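Periplasmic binding protein (Veillonella parvula, PDB 4MO9) probably binds an iron chelate or similar solute outside the membrane, as FepB-type, TroA-like binding proteins do, and delivers it to an ABC importer. Local coordinates at residues D80-F85 / L276-A280; H84-M89 / P357-S361; V206-E212 / W267-S273; R319-D323 / L348-Y352. One frame throughout, in Å; residues are numbered along the deposited sequence.

How the contacts relate
Contacts 1, 2 and 4 form one continuous packed region; contact 3 stands apart, its nearest atoms about 13 Å from contact 2 and 9 Å from contact 4. Contacts 1 and 2 both use helix 79-88 and share His84 and Phe85; their centres are 9 Å apart. Tyr352 joins contact 4 to contact 1, its OH lying 3.5 Å from CZ of Phe278, and it also packs on Phe358 and Tyr360 of contact 2. Segment 267-273 of contact 3 is followed two residues later by 276-280 of contact 1, with no other touch between them. Bound trimethylamine oxide lies about 10 Å from the side chain of Trp267 and about 11 Å from that of Met81.

Contact 1 (D80-F85 / L276-A280); sequences DMWKHF and LGFEA
The aromatic cluster of His84, Phe85 and Phe278 forms the heart of a contact between the two lobes of this TroA-like fold. His84 and Phe278 make an offset stack with planes 19° apart, and CD2 of His84 comes within 3.4 Å of CE1 of Phe278. The imidazole reaches over the phenyl face because its CG stands opposite the backbone N (chi1 -173°), while NE2 bonds to Ser359. Phe85 meets the same phenyl obliquely, its CE1 3.9 Å from CZ of Phe278. Met81, a selenomethionine, touches the ring's edge, with CG 3.6 Å from CE2 of Phe278; its extended, apolar chain suits the edge of the phenyl. Polar groups border the cluster. Asp80 OD2 accepts the Phe278 N-H at 3.2 Å (angle 143°), the donor arriving nearly along the C-O axis. A water donates to OD2 of Asp80 and to Leu276 O and accepts from Glu279 N, so the carboxylate holds the loop's backbone directly and through water. Gly277 takes backbone angles that favour glycine. Farther out, Lys83 NZ and Glu279 OE2 form a 2.7 Å salt bridge, the ammonium coming from well above the carboxylate plane, and Tyr266 OH also bonds to NZ. Segment 80-85 is part of helix 79-88, on which Phe52 and Phe53 of helix 52-59 pack; 276-280 lies in the loop between strand 259-263 and helix 282-295.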
loop_
_atom_site.group_PDB
_atom_site.type_symbol
_atom_site.label_atom_id
_atom_site.label_comp_id
_atom_site.label_asym_id
_atom_site.label_seq_id
_atom_site.Cartn_x
_atom_site.Cartn_y
_atom_site.Cartn_z
ATOM N N ASP A 80 -3.799 2.000 14.028
ATOM C CA ASP A 80 -2.736 2.901 14.455
ATOM C C ASP A 80 -2.732 4.158 13.588
ATOM O O ASP A 80 -2.522 5.264 14.096
ATOM C CB ASP A 80 -1.362 2.216 14.473
ATOM C CG ASP A 80 -0.926 1.732 13.107
ATOM O OD1 ASP A 80 -1.785 1.227 12.342
ATOM O OD2 ASP A 80 0.293 1.844 12.811
HETATM N N MSE A 81 -2.990 3.993 12.292
HETATM C CA MSE A 81 -3.110 5.142 11.402
HETATM C C MSE A 81 -4.349 5.978 11.753
HETATM O O MSE A 81 -4.289 7.214 11.798
HETATM C CB MSE A 81 -3.175 4.685 9.941
HETATM C CG MSE A 81 -1.875 4.124 9.409
HETATM SE SE MSE A 81 -2.090 3.522 7.568
HETATM C CE MSE A 81 -0.200 3.309 7.134
ATOM N N TRP A 82 -5.466 5.305 12.016
ATOM C CA TRP A 82 -6.692 5.994 12.413
ATOM C C TRP A 82 -6.493 6.871 13.653
ATOM O O TRP A 82 -6.965 8.011 13.680
ATOM C CB TRP A 82 -7.836 4.995 12.641
ATOM C CG TRP A 82 -9.142 5.659 12.952
ATOM C CD1 TRP A 82 -9.852 5.590 14.116
ATOM C CD2 TRP A 82 -9.887 6.515 12.076
ATOM N NE1 TRP A 82 -10.997 6.351 14.015
ATOM C CE2 TRP A 82 -11.045 6.924 12.771
ATOM C CE3 TRP A 82 -9.692 6.965 10.768
ATOM C CZ2 TRP A 82 -12.005 7.769 12.199
ATOM C CZ3 TRP A 82 -10.633 7.806 10.204
ATOM C CH2 TRP A 82 -11.779 8.197 10.917
ATOM N N LYS A 83 -5.799 6.354 14.672
ATOM C CA LYS A 83 -5.550 7.148 15.876
ATOM C C LYS A 83 -4.690 8.364 15.558
ATOM O O LYS A 83 -4.955 9.473 16.025
ATOM C CB LYS A 83 -4.816 6.335 16.950
ATOM C CG LYS A 83 -5.514 5.083 17.436
ATOM C CD LYS A 83 -4.555 4.300 18.362
ATOM C CE LYS A 83 -4.640 2.791 18.126
ATOM N NZ LYS A 83 -3.347 2.112 18.401
ATOM N N HIS A 84 -3.635 8.141 14.783
ATOM C CA HIS A 84 -2.686 9.197 14.476
ATOM C C HIS A 84 -3.378 10.297 13.669
ATOM O O HIS A 84 -3.261 11.490 13.976
ATOM C CB HIS A 84 -1.519 8.619 13.679
ATOM C CG HIS A 84 -0.407 9.590 13.447
ATOM N ND1 HIS A 84 0.406 10.046 14.464
ATOM C CD2 HIS A 84 0.028 10.197 12.316
ATOM C CE1 HIS A 84 1.291 10.891 13.970
ATOM N NE2 HIS A 84 1.084 11.003 12.667
ATOM N N PHE A 85 -4.120 9.883 12.649
ATOM C CA PHE A 85 -4.737 10.833 11.739
ATOM C C PHE A 85 -5.843 11.617 12.441
ATOM O O PHE A 85 -5.946 12.832 12.274
ATOM C CB PHE A 85 -5.271 10.128 10.490
ATOM C CG PHE A 85 -4.205 9.440 9.668
ATOM C CD1 PHE A 85 -2.851 9.666 9.914
ATOM C CD2 PHE A 85 -4.563 8.569 8.642
ATOM C CE1 PHE A 85 -1.873 9.021 9.157
ATOM C CE2 PHE A 85 -3.590 7.920 7.881
ATOM C CZ PHE A 85 -2.245 8.147 8.140
ATOM N N LEU A 276 5.529 -2.855 12.605
ATOM C CA LEU A 276 5.973 -1.633 11.934
ATOM C C LEU A 276 4.811 -0.647 11.938
ATOM O O LEU A 276 3.684 -1.030 12.282
ATOM C CB LEU A 276 6.408 -1.929 10.496
ATOM C CG LEU A 276 7.702 -2.751 10.357
ATOM C CD1 LEU A 276 8.013 -2.982 8.869
ATOM C CD2 LEU A 276 8.843 -2.039 11.039
ATOM N N GLY A 277 5.080 0.609 11.571
ATOM C CA GLY A 277 4.039 1.630 11.500
ATOM C C GLY A 277 4.183 2.697 12.576
ATOM O O GLY A 277 5.278 2.909 13.112
ATOM N N PHE A 278 3.076 3.363 12.909
ATOM C CA PHE A 278 3.106 4.469 13.873
ATOM C C PHE A 278 3.310 4.022 15.310
ATOM O O PHE A 278 3.770 4.811 16.144
ATOM C CB PHE A 278 1.827 5.306 13.767
ATOM C CG PHE A 278 1.733 6.084 12.487
ATOM C CD1 PHE A 278 2.463 7.260 12.319
ATOM C CD2 PHE A 278 0.931 5.635 11.445
ATOM C CE1 PHE A 278 2.384 7.981 11.132
ATOM C CE2 PHE A 278 0.843 6.349 10.254
ATOM C CZ PHE A 278 1.573 7.525 10.098
ATOM N N GLU A 279 2.955 2.773 15.604
ATOM C CA GLU A 279 3.133 2.229 16.948
ATOM C C GLU A 279 4.249 1.212 16.927
ATOM O O GLU A 279 4.014 0.014 17.094
ATOM C CB GLU A 279 1.861 1.553 17.436
ATOM C CG GLU A 279 0.648 2.410 17.283
ATOM C CD GLU A 279 -0.110 2.584 18.570
ATOM O OE1 GLU A 279 0.193 1.865 19.552
ATOM O OE2 GLU A 279 -1.011 3.450 18.597
ATOM N N ALA A 280 5.466 1.700 16.731
ATOM C CA ALA A 280 6.616 0.840 16.555
ATOM C C ALA A 280 7.824 1.603 17.048
ATOM O O ALA A 280 7.911 2.821 16.858
ATOM C CB ALA A 280 6.784 0.487 15.089
HETATM O O HOH W 1 2.301 0.478 14.152
#

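Contact 2 (H84-M89 / P357-S361); sequences HFTAEM and PFSYS
A face-to-face stack of Phe85 and Phe358 marks the place where the loop after helix 344-355 passes the C-terminal end of helix 79-88. The ring centroids are 4.0 Å apart and the planes 17° from parallel, with CG of Phe85 over the centre of one Phe358 face. Pro357 CG covers the opposite face, so the Phe358 ring is held between a flat aromatic group and an aliphatic one. Met89, a selenomethionine and the first residue to leave helical geometry, adds a Met-aromatic contact: SE lies 4.0 Å from CE1 of Phe358, approaching obliquely, and the methyl CE packs 3.5 Å from CB of Pro357. The loop lies between helix 344-355 and strand 365-367, so the contact joins the late chain to helix 79-88, the segments being 268 residues apart in sequence. This helix end also carries the polar half of the contact. OE1 of Glu88 takes the Ser359 N-H through its syn lone pair at 2.7 Å (161°). OE2 of Glu88 appears to accept from Ser359 OG as well, but their 2.5 Å separation is too short to be taken at face value. One turn earlier, His84 gives its NE2 proton to Ser359 O at 2.8 Å; the carbonyl oxygen lies somewhat out of the imidazole plane. Phe52 and Ser56 of helix 52-59 also pack against Phe358.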
loop_
_atom_site.group_PDB
_atom_site.type_symbol
_atom_site.label_atom_id
_atom_site.label_comp_id
_atom_site.label_asym_id
_atom_site.label_seq_id
_atom_site.Cartn_x
_atom_site.Cartn_y
_atom_site.Cartn_z
ATOM N N HIS A 84 -3.635 8.141 14.783
ATOM C CA HIS A 84 -2.686 9.197 14.476
ATOM C C HIS A 84 -3.378 10.297 13.669
ATOM O O HIS A 84 -3.261 11.490 13.976
ATOM C CB HIS A 84 -1.519 8.619 13.679
ATOM C CG HIS A 84 -0.407 9.590 13.447
ATOM N ND1 HIS A 84 0.406 10.046 14.464
ATOM C CD2 HIS A 84 0.028 10.197 12.316
ATOM C CE1 HIS A 84 1.291 10.891 13.970
ATOM N NE2 HIS A 84 1.084 11.003 12.667
ATOM N N PHE A 85 -4.120 9.883 12.649
ATOM C CA PHE A 85 -4.737 10.833 11.739
ATOM C C PHE A 85 -5.843 11.617 12.441
ATOM O O PHE A 85 -5.946 12.832 12.274
ATOM C CB PHE A 85 -5.271 10.128 10.490
ATOM C CG PHE A 85 -4.205 9.440 9.668
ATOM C CD1 PHE A 85 -2.851 9.666 9.914
ATOM C CD2 PHE A 85 -4.563 8.569 8.642
ATOM C CE1 PHE A 85 -1.873 9.021 9.157
ATOM C CE2 PHE A 85 -3.590 7.920 7.881
ATOM C CZ PHE A 85 -2.245 8.147 8.140
ATOM N N THR A 86 -6.664 10.928 13.232
ATOM C CA THR A 86 -7.767 11.596 13.927
ATOM C C THR A 86 -7.250 12.525 15.020
ATOM O O THR A 86 -7.862 13.554 15.311
ATOM C CB THR A 86 -8.815 10.599 14.488
ATOM O OG1 THR A 86 -8.184 9.640 15.342
ATOM C CG2 THR A 86 -9.503 9.876 13.354
ATOM N N ALA A 87 -6.112 12.176 15.606
ATOM C CA ALA A 87 -5.495 13.028 16.617
ATOM C C ALA A 87 -5.147 14.383 16.013
ATOM O O ALA A 87 -5.335 15.424 16.648
ATOM C CB ALA A 87 -4.251 12.368 17.189
ATOM N N GLU A 88 -4.647 14.363 14.781
ATOM C CA GLU A 88 -4.189 15.587 14.131
ATOM C C GLU A 88 -5.287 16.255 13.304
ATOM O O GLU A 88 -5.216 17.451 13.019
ATOM C CB GLU A 88 -2.942 15.300 13.283
ATOM C CG GLU A 88 -1.850 14.573 14.080
ATOM C CD GLU A 88 -0.503 14.531 13.378
ATOM O OE1 GLU A 88 -0.457 14.756 12.146
ATOM O OE2 GLU A 88 0.511 14.273 14.069
HETATM N N MSE A 89 -6.302 15.476 12.929
HETATM C CA MSE A 89 -7.421 15.974 12.130
HETATM C C MSE A 89 -8.728 15.386 12.674
HETATM O O MSE A 89 -9.321 14.510 12.053
HETATM C CB MSE A 89 -7.228 15.571 10.662
HETATM C CG MSE A 89 -8.268 16.120 9.715
HETATM SE SE MSE A 89 -7.787 15.712 7.879
HETATM C CE MSE A 89 -6.414 17.110 7.699
ATOM N N PRO A 357 -1.325 16.044 5.315
ATOM C CA PRO A 357 -1.648 16.870 6.479
ATOM C C PRO A 357 -1.365 16.138 7.798
ATOM O O PRO A 357 -1.706 16.660 8.862
ATOM C CB PRO A 357 -3.149 17.093 6.331
ATOM C CG PRO A 357 -3.642 15.853 5.657
ATOM C CD PRO A 357 -2.525 15.417 4.726
ATOM N N PHE A 358 -0.768 14.957 7.725
ATOM C CA PHE A 358 -0.456 14.177 8.926
ATOM C C PHE A 358 1.058 14.154 9.129
ATOM O O PHE A 358 1.808 14.070 8.150
ATOM C CB PHE A 358 -0.991 12.744 8.781
ATOM C CG PHE A 358 -2.410 12.673 8.261
ATOM C CD1 PHE A 358 -3.469 13.152 9.021
ATOM C CD2 PHE A 358 -2.680 12.119 7.018
ATOM C CE1 PHE A 358 -4.775 13.091 8.543
ATOM C CE2 PHE A 358 -3.978 12.053 6.530
ATOM C CZ PHE A 358 -5.029 12.541 7.295
ATOM N N SER A 359 1.519 14.233 10.377
ATOM C CA SER A 359 2.956 14.262 10.636
ATOM C C SER A 359 3.588 12.890 10.416
ATOM O O SER A 359 2.994 11.850 10.732
ATOM C CB SER A 359 3.245 14.734 12.061
ATOM O OG SER A 359 2.697 13.832 13.008
ATOM N N TYR A 360 4.794 12.883 9.862
ATOM C CA TYR A 360 5.520 11.638 9.693
ATOM C C TYR A 360 6.123 11.186 11.023
ATOM O O TYR A 360 6.646 12.011 11.772
ATOM C CB TYR A 360 6.627 11.802 8.652
ATOM C CG TYR A 360 7.452 10.548 8.471
ATOM C CD1 TYR A 360 6.931 9.445 7.808
ATOM C CD2 TYR A 360 8.743 10.466 8.973
ATOM C CE1 TYR A 360 7.674 8.292 7.641
ATOM C CE2 TYR A 360 9.498 9.318 8.813
ATOM C CZ TYR A 360 8.958 8.235 8.143
ATOM O OH TYR A 360 9.714 7.088 7.991
ATOM N N SER A 361 6.021 9.886 11.309
ATOM C CA SER A 361 6.735 9.246 12.424
ATOM C C SER A 361 6.597 7.724 12.327
ATOM O O SER A 361 6.010 7.210 11.372
ATOM C CB SER A 361 6.230 9.727 13.785
ATOM O OG SER A 361 4.937 9.225 14.036
#

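Contact 3 (V206-E212 / W267-S273); sequences VGMNGPE and WPKKPTS
Met208 lies across one face of the Trp267 indole, and this apolar overlap carries much of the contact. CG of Met208, a selenomethionine, is 3.6 Å from the centroid of the five-membered ring and only 6° off its normal, a CH-pi contact. The chain runs extended from CA to SE (chi1 175°, chi2 176°), which lays CB and CG over the indole and brings SE obliquely to the five-membered ring, 3.7 Å from NE1 of Trp267, as a Met-aromatic contact; only the methyl turns off. Methionine's flexible, apolar chain can lie flat on so broad a ring. Val206 extends the patch, its CG1 3.6 Å from CH2 of Trp267. The segments follow strands 201-206 and 259-263, neighbouring parallel strands of the mixed five-stranded sheet, so the contact joins the loops leaving their C-terminal ends. Backbone packing comes next. Gly210, with positive phi, brings CA to 3.3 Å from Thr272 O in a CA-H...O contact, a fit that glycine suits, and Pro211 CD packs on the same threonine. Met208 O is buried against carbon, with Lys270 CG at 3.2 Å and Ser273 CB close by, and has no polar partner in the model. Hydrogen bonding across the contact is limited to Thr272 OG1, which donates to the syn lone pair of Glu212 OE2 at 3.1 Å. Lys270 O accepts both Ser273 N and Ser273 OG, the hydroxyl at 2.6 Å in the carbonyl plane, reinforcing the type I turn from Lys270 to Ser273. Arg296 bonds to the carbonyls of Gly210 and Pro211.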
loop_
_atom_site.group_PDB
_atom_site.type_symbol
_atom_site.label_atom_id
_atom_site.label_comp_id
_atom_site.label_asym_id
_atom_site.label_seq_id
_atom_site.Cartn_x
_atom_site.Cartn_y
_atom_site.Cartn_z
ATOM N N VAL A 206 4.693 -12.410 4.941
ATOM C CA VAL A 206 3.942 -11.492 5.795
ATOM C C VAL A 206 4.079 -12.008 7.225
ATOM O O VAL A 206 3.649 -13.135 7.533
ATOM C CB VAL A 206 2.452 -11.428 5.408
ATOM C CG1 VAL A 206 1.766 -10.271 6.138
ATOM C CG2 VAL A 206 2.316 -11.231 3.903
ATOM N N GLY A 207 4.690 -11.211 8.101
ATOM C CA GLY A 207 4.968 -11.684 9.449
ATOM C C GLY A 207 3.828 -11.499 10.435
ATOM O O GLY A 207 4.060 -11.141 11.594
HETATM N N MSE A 208 2.601 -11.767 9.986
HETATM C CA MSE A 208 1.401 -11.502 10.779
HETATM C C MSE A 208 1.184 -12.514 11.896
HETATM O O MSE A 208 0.521 -12.216 12.897
HETATM C CB MSE A 208 0.173 -11.480 9.868
HETATM C CG MSE A 208 -1.154 -11.321 10.604
HETATM SE SE MSE A 208 -2.641 -11.174 9.351
HETATM C CE MSE A 208 -2.477 -12.916 8.504
ATOM N N ASN A 209 1.744 -13.708 11.728
ATOM C CA ASN A 209 1.509 -14.778 12.686
ATOM C C ASN A 209 2.675 -15.011 13.643
ATOM O O ASN A 209 2.624 -15.916 14.471
ATOM C CB ASN A 209 1.143 -16.073 11.952
ATOM C CG ASN A 209 -0.171 -15.967 11.202
ATOM O OD1 ASN A 209 -1.103 -15.304 11.658
ATOM N ND2 ASN A 209 -0.250 -16.615 10.044
ATOM N N GLY A 210 3.723 -14.194 13.529
ATOM C CA GLY A 210 4.883 -14.331 14.396
ATOM C C GLY A 210 5.759 -15.514 14.014
ATOM O O GLY A 210 5.439 -16.246 13.069
ATOM N N PRO A 211 6.869 -15.715 14.748
ATOM C CA PRO A 211 7.821 -16.794 14.441
ATOM C C PRO A 211 7.203 -18.201 14.464
ATOM O O PRO A 211 7.635 -19.067 13.704
ATOM C CB PRO A 211 8.868 -16.660 15.557
ATOM C CG PRO A 211 8.774 -15.224 15.997
ATOM C CD PRO A 211 7.312 -14.888 15.887
ATOM N N GLU A 212 6.204 -18.422 15.313
ATOM C CA GLU A 212 5.692 -19.773 15.552
ATOM C C GLU A 212 4.747 -20.322 14.467
ATOM O O GLU A 212 4.466 -21.522 14.438
ATOM C CB GLU A 212 5.061 -19.878 16.955
ATOM C CG GLU A 212 3.753 -19.100 17.150
ATOM C CD GLU A 212 3.950 -17.596 17.349
ATOM O OE1 GLU A 212 5.105 -17.111 17.302
ATOM O OE2 GLU A 212 2.934 -16.897 17.561
ATOM N N TRP A 267 -0.580 -5.320 14.068
ATOM C CA TRP A 267 -1.399 -6.503 14.354
ATOM C C TRP A 267 -1.448 -6.750 15.861
ATOM O O TRP A 267 -0.830 -7.702 16.357
ATOM C CB TRP A 267 -0.836 -7.754 13.650
ATOM C CG TRP A 267 -0.935 -7.732 12.144
ATOM C CD1 TRP A 267 -2.073 -7.642 11.397
ATOM C CD2 TRP A 267 0.152 -7.830 11.209
ATOM N NE1 TRP A 267 -1.762 -7.658 10.049
ATOM C CE2 TRP A 267 -0.403 -7.778 9.911
ATOM C CE3 TRP A 267 1.544 -7.952 11.348
ATOM C CZ2 TRP A 267 0.387 -7.840 8.753
ATOM C CZ3 TRP A 267 2.327 -8.014 10.205
ATOM C CH2 TRP A 267 1.746 -7.959 8.921
ATOM N N PRO A 268 -2.206 -5.909 16.595
ATOM C CA PRO A 268 -2.203 -5.940 18.066
ATOM C C PRO A 268 -2.746 -7.235 18.667
ATOM O O PRO A 268 -2.477 -7.510 19.838
ATOM C CB PRO A 268 -3.105 -4.762 18.449
ATOM C CG PRO A 268 -4.001 -4.556 17.253
ATOM C CD PRO A 268 -3.158 -4.918 16.058
ATOM N N LYS A 269 -3.501 -8.010 17.889
ATOM C CA LYS A 269 -4.013 -9.290 18.382
ATOM C C LYS A 269 -2.975 -10.400 18.244
ATOM O O LYS A 269 -3.187 -11.520 18.703
ATOM C CB LYS A 269 -5.282 -9.692 17.633
ATOM C CG LYS A 269 -6.496 -8.829 17.928
ATOM C CD LYS A 269 -7.734 -9.455 17.310
ATOM C CE LYS A 269 -8.816 -8.426 17.044
ATOM N NZ LYS A 269 -9.878 -9.001 16.173
ATOM N N LYS A 270 -1.860 -10.087 17.592
ATOM C CA LYS A 270 -0.781 -11.047 17.397
ATOM C C LYS A 270 0.480 -10.480 18.044
ATOM O O LYS A 270 1.262 -9.817 17.372
ATOM C CB LYS A 270 -0.549 -11.256 15.895
ATOM C CG LYS A 270 -1.768 -11.767 15.121
ATOM C CD LYS A 270 -2.239 -13.113 15.672
ATOM C CE LYS A 270 -2.306 -14.166 14.579
ATOM N NZ LYS A 270 -2.137 -15.538 15.137
ATOM N N PRO A 271 0.680 -10.725 19.358
ATOM C CA PRO A 271 1.766 -10.012 20.050
ATOM C C PRO A 271 3.184 -10.334 19.559
ATOM O O PRO A 271 4.082 -9.509 19.753
ATOM C CB PRO A 271 1.585 -10.407 21.524
ATOM C CG PRO A 271 0.750 -11.634 21.508
ATOM C CD PRO A 271 -0.132 -11.530 20.287
ATOM N N THR A 272 3.384 -11.483 18.921
ATOM C CA THR A 272 4.696 -11.789 18.347
ATOM C C THR A 272 4.808 -11.435 16.864
ATOM O O THR A 272 5.822 -11.743 16.232
ATOM C CB THR A 272 5.045 -13.265 18.482
ATOM O OG1 THR A 272 4.076 -14.043 17.767
ATOM C CG2 THR A 272 5.075 -13.678 19.948
ATOM N N SER A 273 3.777 -10.808 16.297
ATOM C CA SER A 273 3.836 -10.432 14.888
ATOM C C SER A 273 4.898 -9.346 14.681
ATOM O O SER A 273 5.205 -8.577 15.604
ATOM C CB SER A 273 2.465 -9.974 14.367
ATOM O OG SER A 273 1.984 -8.811 15.031
#

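Contact 4 (R319-D323 / L348-Y352); sequences REVFD and LKEFY
Phe322 and Phe351 meet edge-to-face, the edge of Phe322 directed at the face of Phe351, with planes nearly perpendicular and ring centroids 6.0 Å from each other. The closest part of Phe322 is its CB, which rests over the centre of the Phe351 ring, 3.8 Å from CG and CD2 of that residue. The backbone points this CB at Phe351; with CG in the crowded position between backbone N and carbonyl carbon (chi1 49°), the Phe322 ring is then turned so that its edge, not its face, is toward Phe351 and one face meets Leu348. Phe351 has CG opposite its backbone N (chi1 -176°), which carries the ring out from helix 344-355 toward the turn, and chi2 of 96° turns its face to Phe322 CB. Val321 brings both methyls to this ring obliquely, from the side on which Phe322 CB lies, CG1 at 3.6 Å and CG2 at 4.0 Å from CZ of Phe351; a beta-branched residue can present two methyls at once. Leu348, one turn before Tyr352, sends CD1 over Phe322, 4.1 Å from its CG. The loop holding Val321 and Phe322 is a type I turn closed by Asp323 N to Glu320 O, and Val321 N bonds to the anti lone pair of Glu320 OE1 at 3.0 Å. Ile177 of helix 171-194 touches both Val321 and Phe351. Since no hydrogen bond crosses between the segments, cohesion here rests on shape, dispersion and ring electrostatics, while the turn's own hydrogen bonds occupy the N-H groups of Val321 and Asp323.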
loop_
_atom_site.group_PDB
_atom_site.type_symbol
_atom_site.label_atom_id
_atom_site.label_comp_id
_atom_site.label_asym_id
_atom_site.label_seq_id
_atom_site.Cartn_x
_atom_site.Cartn_y
_atom_site.Cartn_z
ATOM N N ARG A 319 0.577 -0.913 -3.174
ATOM C CA ARG A 319 -0.705 -0.531 -3.784
ATOM C C ARG A 319 -1.231 0.812 -3.269
ATOM O O ARG A 319 -2.432 0.968 -2.996
ATOM C CB ARG A 319 -1.762 -1.670 -3.727
ATOM C CG ARG A 319 -1.989 -2.381 -2.373
ATOM C CD ARG A 319 -2.953 -1.625 -1.438
ATOM N NE ARG A 319 -3.220 -2.354 -0.186
ATOM C CZ ARG A 319 -2.619 -2.098 0.974
ATOM N NH1 ARG A 319 -1.707 -1.129 1.053
ATOM N NH2 ARG A 319 -2.923 -2.804 2.062
ATOM N N GLU A 320 -0.330 1.791 -3.173
ATOM C CA GLU A 320 -0.706 3.122 -2.697
ATOM C C GLU A 320 0.056 4.231 -3.396
ATOM O O GLU A 320 1.099 3.996 -4.030
ATOM C CB GLU A 320 -0.498 3.258 -1.176
ATOM C CG GLU A 320 -1.752 2.995 -0.321
ATOM C CD GLU A 320 -2.896 3.978 -0.596
ATOM O OE1 GLU A 320 -2.686 4.991 -1.323
ATOM O OE2 GLU A 320 -4.015 3.746 -0.068
ATOM N N VAL A 321 -0.462 5.444 -3.235
ATOM C CA VAL A 321 0.107 6.619 -3.881
ATOM C C VAL A 321 1.558 6.851 -3.459
ATOM O O VAL A 321 2.348 7.393 -4.242
ATOM C CB VAL A 321 -0.763 7.878 -3.615
ATOM C CG1 VAL A 321 -0.770 8.219 -2.109
ATOM C CG2 VAL A 321 -0.282 9.067 -4.451
ATOM N N PHE A 322 1.921 6.429 -2.242
ATOM C CA PHE A 322 3.282 6.633 -1.761
ATOM C C PHE A 322 4.198 5.399 -1.917
ATOM O O PHE A 322 5.282 5.355 -1.317
ATOM C CB PHE A 322 3.288 7.128 -0.291
ATOM C CG PHE A 322 2.414 6.315 0.647
ATOM C CD1 PHE A 322 2.368 4.922 0.565
ATOM C CD2 PHE A 322 1.648 6.948 1.629
ATOM C CE1 PHE A 322 1.564 4.176 1.428
ATOM C CE2 PHE A 322 0.842 6.210 2.500
ATOM C CZ PHE A 322 0.799 4.820 2.396
ATOM N N ASP A 323 3.780 4.408 -2.711
ATOM C CA ASP A 323 4.527 3.140 -2.764
ATOM C C ASP A 323 5.843 3.188 -3.544
ATOM O O ASP A 323 6.547 2.179 -3.629
ATOM C CB ASP A 323 3.649 1.921 -3.158
ATOM C CG ASP A 323 3.323 1.842 -4.651
ATOM O OD1 ASP A 323 3.944 2.526 -5.508
ATOM O OD2 ASP A 323 2.395 1.064 -4.982
ATOM N N LEU A 348 9.621 8.234 1.796
ATOM C CA LEU A 348 8.343 8.171 2.501
ATOM C C LEU A 348 8.138 9.431 3.341
ATOM O O LEU A 348 7.082 10.078 3.256
ATOM C CB LEU A 348 8.246 6.908 3.373
ATOM C CG LEU A 348 6.893 6.641 4.048
ATOM C CD1 LEU A 348 5.765 6.494 3.013
ATOM C CD2 LEU A 348 6.951 5.420 4.951
ATOM N N LYS A 349 9.145 9.783 4.138
ATOM C CA LYS A 349 9.096 10.999 4.960
ATOM C C LYS A 349 8.814 12.243 4.103
ATOM O O LYS A 349 7.999 13.102 4.467
ATOM C CB LYS A 349 10.412 11.172 5.744
ATOM C CG LYS A 349 10.472 12.467 6.535
ATOM C CD LYS A 349 11.774 12.634 7.301
ATOM C CE LYS A 349 11.831 14.022 7.913
ATOM N NZ LYS A 349 10.638 14.289 8.761
ATOM N N GLU A 350 9.478 12.329 2.957
ATOM C CA GLU A 350 9.307 13.480 2.083
ATOM C C GLU A 350 7.893 13.526 1.497
ATOM O O GLU A 350 7.320 14.613 1.342
ATOM C CB GLU A 350 10.359 13.469 0.976
ATOM C CG GLU A 350 10.417 14.746 0.157
ATOM C CD GLU A 350 11.576 14.752 -0.820
ATOM O OE1 GLU A 350 12.480 13.890 -0.685
ATOM O OE2 GLU A 350 11.577 15.620 -1.721
ATOM N N PHE A 351 7.321 12.359 1.190
ATOM C CA PHE A 351 5.943 12.331 0.698
ATOM C C PHE A 351 5.030 12.919 1.771
ATOM O O PHE A 351 4.163 13.746 1.476
ATOM C CB PHE A 351 5.490 10.914 0.309
ATOM C CG PHE A 351 4.117 10.877 -0.290
ATOM C CD1 PHE A 351 3.948 10.887 -1.665
ATOM C CD2 PHE A 351 2.989 10.865 0.521
ATOM C CE1 PHE A 351 2.660 10.886 -2.230
ATOM C CE2 PHE A 351 1.703 10.871 -0.030
ATOM C CZ PHE A 351 1.538 10.876 -1.397
ATOM N N TYR A 352 5.222 12.499 3.019
ATOM C CA TYR A 352 4.450 13.090 4.117
ATOM C C TYR A 352 4.707 14.592 4.246
ATOM O O TYR A 352 3.755 15.385 4.275
ATOM C CB TYR A 352 4.769 12.412 5.454
ATOM C CG TYR A 352 3.939 11.183 5.754
ATOM C CD1 TYR A 352 4.194 9.976 5.114
ATOM C CD2 TYR A 352 2.914 11.228 6.690
ATOM C CE1 TYR A 352 3.437 8.840 5.384
ATOM C CE2 TYR A 352 2.141 10.106 6.965
ATOM C CZ TYR A 352 2.413 8.909 6.319
ATOM O OH TYR A 352 1.647 7.784 6.589
#